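Local coordinates for putative antibiotic biosynthesis monooxygenase (Bordetella bronchiseptica, PDB 3GZ7), which probably acts as a small dimeric alpha-beta barrel monooxygenase of the antibiotic-biosynthesis type, its natural substrate not being established, at residues A[20-31]-A[67-78]. Residues are numbered along the deposited sequence; the frame is centred on the assembly and turned at random.
Sequences MIQEIASILVQP and QRYTLVVDWETV
The two central strands of the four-stranded antiparallel sheet in this ferredoxin-like, dimeric alpha-beta barrel subunit, 21-28 and 68-75, pair side by side, their directions 157° apart. The hydrogen-bonded pairs I21-W75, E23-V73, A25-L71 and I27-Y69 place their side chains on the face where helix 34-49 packs; I27 N meets Y69 O at 2.8 Å, and V29 N continues the pattern to Q67 O. On this face I27 CD1 rests on L71 CB at 3.9 Å, while A25, with its single methyl, fits beside L71 CB.

E23 brings a carboxylate onto this face. Its extended chain, with CG opposite the backbone N (chi1 165°), runs alongside W75, and OE1 receives W75 NE1 at 3.0 Å through its anti lone pair, carboxylate and indole nearly coplanar. H81 stacks on the indole.

On the other face, which meets the second subunit (T70 OG1 bonds its E111), the long Q22 side chain brings NE2 to D74 OD1 at 3.0 Å, and branched I24 and T70 touch through their CG2 methyls. L28 CD1 sits over one face of the R68 guanidinium, toward its rim; NH1 reaches I27 O through water 2.

The indole N-H satisfies OE1 and favours this carboxylate orientation; a citrate near OE2, probably from the crystallisation liquor, may mark a pocket.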
# COMPACT_ATOMS: atom_id res chain seq x y z
N MSE A 20 11.75 7.66 7.19
CA MSE A 20 11.47 7.22 5.83
C MSE A 20 10.02 7.51 5.42
O MSE A 20 9.11 7.52 6.26
CB MSE A 20 11.75 5.71 5.75
CG MSE A 20 12.13 5.15 4.40
SE MSE A 20 13.99 5.44 3.83
CE MSE A 20 14.98 4.71 5.27
N ILE A 21 9.83 7.79 4.13
CA ILE A 21 8.52 7.82 3.52
C ILE A 21 8.44 6.77 2.40
O ILE A 21 9.47 6.27 1.93
CB ILE A 21 8.15 9.24 3.06
CG1 ILE A 21 9.02 9.71 1.88
CG2 ILE A 21 8.24 10.25 4.28
CD1 ILE A 21 8.46 9.34 0.47
N GLN A 22 7.22 6.38 2.05
CA GLN A 22 6.97 5.45 0.95
C GLN A 22 6.16 6.13 -0.15
O GLN A 22 5.13 6.72 0.10
CB GLN A 22 6.23 4.23 1.46
CG GLN A 22 7.07 3.37 2.44
CD GLN A 22 6.40 2.06 2.73
OE1 GLN A 22 5.16 2.00 2.86
NE2 GLN A 22 7.20 0.98 2.81
N GLU A 23 6.69 6.10 -1.35
CA GLU A 23 5.93 6.40 -2.54
C GLU A 23 5.07 5.18 -2.80
O GLU A 23 5.59 4.07 -2.77
CB GLU A 23 6.87 6.61 -3.75
CG GLU A 23 6.15 6.58 -5.13
CD GLU A 23 7.07 6.37 -6.31
OE1 GLU A 23 8.31 6.35 -6.12
OE2 GLU A 23 6.56 6.27 -7.46
N ILE A 24 3.78 5.41 -3.05
CA ILE A 24 2.81 4.36 -3.48
C ILE A 24 2.36 4.70 -4.88
O ILE A 24 1.78 5.74 -5.08
CB ILE A 24 1.56 4.31 -2.53
CG1 ILE A 24 2.01 4.29 -1.08
CG2 ILE A 24 0.68 3.08 -2.77
CD1 ILE A 24 2.75 2.96 -0.71
N ALA A 25 2.67 3.87 -5.85
CA ALA A 25 2.25 4.05 -7.23
C ALA A 25 1.26 2.93 -7.60
O ALA A 25 1.66 1.75 -7.61
CB ALA A 25 3.45 4.00 -8.13
N SER A 26 -0.01 3.27 -7.83
CA SER A 26 -1.03 2.31 -8.25
C SER A 26 -1.04 2.29 -9.73
O SER A 26 -1.39 3.30 -10.37
CB SER A 26 -2.43 2.68 -7.80
OG SER A 26 -2.35 3.28 -6.53
N ILE A 27 -0.68 1.14 -10.28
CA ILE A 27 -0.47 0.99 -11.70
C ILE A 27 -1.59 0.11 -12.27
O ILE A 27 -2.00 -0.87 -11.63
CB ILE A 27 0.93 0.35 -11.93
CG1 ILE A 27 2.01 1.25 -11.31
CG2 ILE A 27 1.18 0.09 -13.41
CD1 ILE A 27 3.23 0.55 -10.80
N LEU A 28 -2.14 0.48 -13.42
CA LEU A 28 -3.03 -0.39 -14.18
C LEU A 28 -2.33 -0.79 -15.50
O LEU A 28 -1.97 0.07 -16.31
CB LEU A 28 -4.39 0.26 -14.45
CG LEU A 28 -5.40 -0.54 -15.29
CD1 LEU A 28 -5.97 -1.73 -14.50
CD2 LEU A 28 -6.55 0.37 -15.80
N VAL A 29 -2.11 -2.10 -15.67
CA VAL A 29 -1.39 -2.61 -16.81
C VAL A 29 -2.41 -2.96 -17.90
O VAL A 29 -3.49 -3.46 -17.61
CB VAL A 29 -0.56 -3.85 -16.41
CG1 VAL A 29 -0.19 -4.67 -17.57
CG2 VAL A 29 0.71 -3.44 -15.67
N GLN A 30 -2.06 -2.66 -19.14
CA GLN A 30 -2.83 -3.07 -20.31
C GLN A 30 -3.03 -4.61 -20.34
O GLN A 30 -2.09 -5.38 -20.05
CB GLN A 30 -2.10 -2.64 -21.58
CG GLN A 30 -2.14 -1.20 -21.87
CD GLN A 30 -1.47 -0.88 -23.19
OE1 GLN A 30 -1.72 -1.54 -24.19
NE2 GLN A 30 -0.63 0.16 -23.21
N PRO A 31 -4.25 -5.05 -20.72
CA PRO A 31 -4.59 -6.47 -20.73
C PRO A 31 -3.56 -7.28 -21.48
O PRO A 31 -3.20 -6.90 -22.60
CB PRO A 31 -5.92 -6.50 -21.51
CG PRO A 31 -6.52 -5.12 -21.31
CD PRO A 31 -5.36 -4.20 -21.20
N GLN A 67 -4.77 -7.15 -13.37
CA GLN A 67 -4.04 -6.14 -14.13
C GLN A 67 -3.54 -4.97 -13.24
O GLN A 67 -2.84 -4.14 -13.75
CB GLN A 67 -4.87 -5.57 -15.26
CG GLN A 67 -5.24 -6.52 -16.37
CD GLN A 67 -6.39 -5.95 -17.19
OE1 GLN A 67 -6.42 -4.76 -17.51
NE2 GLN A 67 -7.34 -6.80 -17.52
N ARG A 68 -3.90 -4.92 -11.93
CA ARG A 68 -3.47 -3.82 -11.08
C ARG A 68 -2.35 -4.28 -10.14
O ARG A 68 -2.41 -5.38 -9.55
CB ARG A 68 -4.63 -3.24 -10.26
CG ARG A 68 -5.78 -2.76 -11.06
CD ARG A 68 -6.84 -2.02 -10.22
NE ARG A 68 -7.42 -0.97 -11.05
CZ ARG A 68 -6.86 0.23 -11.27
NH1 ARG A 68 -5.74 0.59 -10.65
NH2 ARG A 68 -7.44 1.10 -12.09
N TYR A 69 -1.38 -3.37 -10.00
CA TYR A 69 -0.18 -3.55 -9.24
C TYR A 69 0.06 -2.28 -8.41
O TYR A 69 -0.50 -1.20 -8.71
CB TYR A 69 1.03 -3.76 -10.17
CG TYR A 69 1.08 -5.05 -10.97
CD1 TYR A 69 0.38 -5.20 -12.18
CD2 TYR A 69 1.87 -6.11 -10.55
CE1 TYR A 69 0.46 -6.39 -12.92
CE2 TYR A 69 1.95 -7.28 -11.26
CZ TYR A 69 1.27 -7.42 -12.45
OH TYR A 69 1.41 -8.61 -13.12
N THR A 70 0.88 -2.43 -7.36
CA THR A 70 1.29 -1.32 -6.52
C THR A 70 2.82 -1.39 -6.41
O THR A 70 3.37 -2.37 -5.88
CB THR A 70 0.72 -1.42 -5.11
OG1 THR A 70 -0.67 -1.65 -5.17
CG2 THR A 70 1.00 -0.18 -4.29
N LEU A 71 3.49 -0.35 -6.89
CA LEU A 71 4.92 -0.19 -6.61
C LEU A 71 5.07 0.57 -5.30
O LEU A 71 4.48 1.64 -5.18
CB LEU A 71 5.64 0.54 -7.73
CG LEU A 71 7.17 0.44 -7.83
CD1 LEU A 71 7.60 -0.96 -8.41
CD2 LEU A 71 7.72 1.58 -8.70
N VAL A 72 5.85 0.01 -4.36
CA VAL A 72 6.16 0.67 -3.08
C VAL A 72 7.65 0.94 -3.05
O VAL A 72 8.45 0.00 -3.16
CB VAL A 72 5.68 -0.20 -1.87
CG1 VAL A 72 5.97 0.48 -0.51
CG2 VAL A 72 4.19 -0.51 -2.06
N VAL A 73 8.02 2.23 -2.99
CA VAL A 73 9.41 2.68 -3.04
C VAL A 73 9.74 3.42 -1.77
O VAL A 73 8.99 4.30 -1.37
CB VAL A 73 9.69 3.58 -4.27
CG1 VAL A 73 11.16 3.90 -4.36
CG2 VAL A 73 9.22 2.91 -5.55
N ASP A 74 10.84 3.04 -1.11
CA ASP A 74 11.29 3.69 0.13
C ASP A 74 12.22 4.83 -0.21
O ASP A 74 13.22 4.62 -0.87
CB ASP A 74 11.96 2.69 1.06
CG ASP A 74 11.05 1.49 1.35
OD1 ASP A 74 10.01 1.64 2.00
OD2 ASP A 74 11.34 0.41 0.83
N TRP A 75 11.83 6.04 0.22
CA TRP A 75 12.56 7.29 0.07
C TRP A 75 12.83 7.92 1.42
O TRP A 75 12.02 7.87 2.34
CB TRP A 75 11.76 8.27 -0.81
CG TRP A 75 11.47 7.78 -2.23
CD1 TRP A 75 10.26 7.30 -2.73
CD2 TRP A 75 12.39 7.74 -3.34
NE1 TRP A 75 10.39 7.00 -4.06
CE2 TRP A 75 11.69 7.22 -4.45
CE3 TRP A 75 13.75 8.06 -3.48
CZ2 TRP A 75 12.29 7.04 -5.69
CZ3 TRP A 75 14.35 7.87 -4.70
CH2 TRP A 75 13.63 7.35 -5.80
N GLU A 76 13.98 8.57 1.55
CA GLU A 76 14.29 9.34 2.76
C GLU A 76 13.38 10.55 2.91
O GLU A 76 12.93 10.84 4.01
CB GLU A 76 15.76 9.79 2.78
CG GLU A 76 16.74 8.65 3.11
CD GLU A 76 18.23 9.03 2.80
OE1 GLU A 76 18.54 10.23 2.74
OE2 GLU A 76 19.07 8.10 2.66
N THR A 77 13.16 11.25 1.80
CA THR A 77 12.25 12.37 1.69
C THR A 77 11.38 12.28 0.40
O THR A 77 11.76 11.60 -0.56
CB THR A 77 13.01 13.73 1.61
OG1 THR A 77 13.60 13.88 0.32
CG2 THR A 77 14.08 13.83 2.71
N VAL A 78 10.24 12.98 0.40
CA VAL A 78 9.38 13.09 -0.80
C VAL A 78 10.15 13.78 -1.91
O VAL A 78 9.99 13.41 -3.08
CB VAL A 78 7.98 13.81 -0.54
CG1 VAL A 78 7.16 14.10 -1.89
CG2 VAL A 78 7.14 13.04 0.45
O HOH W 1 -4.49 3.75 -10.85
O HOH W 2 -3.60 -0.26 -9.43